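Local coordinates for molybdopterin biosynthesis moeA protein (Pyrococcus horikoshii, PDB 1WU2), which probably takes part in molybdenum cofactor biosynthesis, as in other MoeA proteins, which help insert molybdenum into molybdopterin, at residues G60-A65 with K111-V116. Residues are numbered along the deposited sequence; the frame is centred on the assembly and turned at random.
Sequences GYAIRA and KGANAV
Opposite the single residue Ile63, the other chain places two, Asn114 and Ala115, a classic beta bulge where strand 115-118 begins. Ile63 N donates to Ala115 O (2.9 Å), while Ile63 O accepts Asn114 N (3.3 Å) and, weakly, Ala115 N. The bulge also brings the Asn114 side chain into play. Its CG lies between the backbone N and the carbonyl carbon (chi1 67°), a setting that carries OD1 across to Ala65, whose N approaches along an in-plane lone pair at 2.9 Å in a nearly straight bond (172°). Since Asn114 ND2 is held by Glu66, the amide is fixed at both ends; a leucine here would probably leave Ala65 N and Glu66 without these partners and the chain after Ile63 less firmly held. Arg64, its chain bent at chi2 and chi3, lays CD against Gly112 O (3.0 Å), and its NH1 bonds Val95 O. Ala62 CB, on the side it shares with its non-hydrogen-bonded partner Val116, meets Ala113 CB at 3.6 Å; on the side of Ile63 and Ala115, Ala65 CB lies 4.1 Å from Ala115 CB. Within the MoeA N-terminal region, strand 60-63 runs between strands 115-118 and 99-103 of a mixed sheet, and Ile63 packs on Leu79 of strand 77-84 and Ala100 of strand 99-103.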
loop_
_atom_site.group_PDB
_atom_site.type_symbol
_atom_site.label_atom_id
_atom_site.label_comp_id
_atom_site.label_asym_id
_atom_site.label_seq_id
_atom_site.Cartn_x
_atom_site.Cartn_y
_atom_site.Cartn_z
ATOM N N GLY A 60 -7.117 -41.119 14.541
ATOM C CA GLY A 60 -8.292 -41.957 14.385
ATOM C C GLY A 60 -8.033 -43.334 13.808
ATOM O O GLY A 60 -6.984 -43.915 14.046
ATOM N N TYR A 61 -9.009 -43.852 13.065
ATOM C CA TYR A 61 -8.915 -45.160 12.427
ATOM C C TYR A 61 -9.206 -45.033 10.933
ATOM O O TYR A 61 -10.274 -44.567 10.541
ATOM C CB TYR A 61 -9.907 -46.132 13.067
ATOM C CG TYR A 61 -9.621 -46.415 14.523
ATOM C CD1 TYR A 61 -8.692 -47.381 14.895
ATOM C CD2 TYR A 61 -10.272 -45.708 15.528
ATOM C CE1 TYR A 61 -8.421 -47.639 16.233
ATOM C CE2 TYR A 61 -10.011 -45.957 16.865
ATOM C CZ TYR A 61 -9.083 -46.924 17.213
ATOM O OH TYR A 61 -8.819 -47.174 18.539
ATOM N N ALA A 62 -8.251 -45.445 10.105
ATOM C CA ALA A 62 -8.423 -45.437 8.660
ATOM C C ALA A 62 -9.338 -46.587 8.238
ATOM O O ALA A 62 -8.970 -47.754 8.344
ATOM C CB ALA A 62 -7.070 -45.543 7.971
ATOM N N ILE A 63 -10.537 -46.246 7.771
ATOM C CA ILE A 63 -11.548 -47.233 7.402
ATOM C C ILE A 63 -11.954 -47.075 5.944
ATOM O O ILE A 63 -11.398 -46.250 5.219
ATOM C CB ILE A 63 -12.791 -47.082 8.315
ATOM C CG1 ILE A 63 -13.442 -45.705 8.130
ATOM C CG2 ILE A 63 -12.405 -47.292 9.774
ATOM C CD1 ILE A 63 -14.865 -45.627 8.641
ATOM N N ARG A 64 -12.923 -47.883 5.525
ATOM C CA ARG A 64 -13.612 -47.677 4.262
ATOM C C ARG A 64 -14.889 -46.917 4.581
ATOM O O ARG A 64 -15.669 -47.347 5.430
ATOM C CB ARG A 64 -13.966 -49.010 3.602
ATOM C CG ARG A 64 -12.838 -50.029 3.567
ATOM C CD ARG A 64 -11.890 -49.830 2.411
ATOM N NE ARG A 64 -12.497 -50.245 1.144
ATOM C CZ ARG A 64 -12.170 -51.338 0.454
ATOM N NH1 ARG A 64 -11.222 -52.168 0.881
ATOM N NH2 ARG A 64 -12.800 -51.605 -0.684
ATOM N N ALA A 65 -15.090 -45.780 3.923
ATOM C CA ALA A 65 -16.328 -45.018 4.057
ATOM C C ALA A 65 -17.527 -45.879 3.663
ATOM O O ALA A 65 -18.580 -45.810 4.290
ATOM C CB ALA A 65 -16.270 -43.761 3.191
ATOM N N LYS A 111 -2.896 -47.941 2.282
ATOM C CA LYS A 111 -3.531 -48.563 1.126
ATOM C C LYS A 111 -4.847 -49.198 1.581
ATOM O O LYS A 111 -4.911 -49.801 2.656
ATOM C CB LYS A 111 -2.612 -49.629 0.523
ATOM C CG LYS A 111 -2.745 -49.817 -0.980
ATOM C CD LYS A 111 -1.669 -50.770 -1.495
ATOM C CE LYS A 111 -1.525 -50.714 -3.008
ATOM N NZ LYS A 111 -0.845 -51.931 -3.541
ATOM N N GLY A 112 -5.894 -49.032 0.777
ATOM C CA GLY A 112 -7.206 -49.569 1.085
ATOM C C GLY A 112 -8.160 -48.553 1.689
ATOM O O GLY A 112 -9.348 -48.564 1.372
ATOM N N ALA A 113 -7.650 -47.682 2.559
ATOM C CA ALA A 113 -8.491 -46.715 3.264
ATOM C C ALA A 113 -8.786 -45.477 2.421
ATOM O O ALA A 113 -7.919 -44.979 1.702
ATOM C CB ALA A 113 -7.845 -46.306 4.576
ATOM N N ASN A 114 -10.024 -44.996 2.514
ATOM C CA ASN A 114 -10.422 -43.735 1.891
ATOM C C ASN A 114 -11.075 -42.760 2.879
ATOM O O ASN A 114 -11.631 -41.744 2.470
ATOM C CB ASN A 114 -11.332 -43.989 0.676
ATOM C CG ASN A 114 -12.682 -44.583 1.053
ATOM O OD1 ASN A 114 -12.893 -45.007 2.182
ATOM N ND2 ASN A 114 -13.602 -44.618 0.094
ATOM N N ALA A 115 -10.985 -43.062 4.174
ATOM C CA ALA A 115 -11.516 -42.182 5.218
ATOM C C ALA A 115 -10.872 -42.444 6.580
ATOM O O ALA A 115 -10.257 -43.484 6.798
ATOM C CB ALA A 115 -13.028 -42.337 5.315
ATOM N N VAL A 116 -11.017 -41.481 7.486
ATOM C CA VAL A 116 -10.549 -41.615 8.864
ATOM C C VAL A 116 -11.622 -41.106 9.832
ATOM O O VAL A 116 -12.176 -40.023 9.649
ATOM C CB VAL A 116 -9.222 -40.854 9.104
ATOM C CG1 VAL A 116 -8.738 -41.052 10.540
ATOM C CG2 VAL A 116 -8.146 -41.311 8.119
#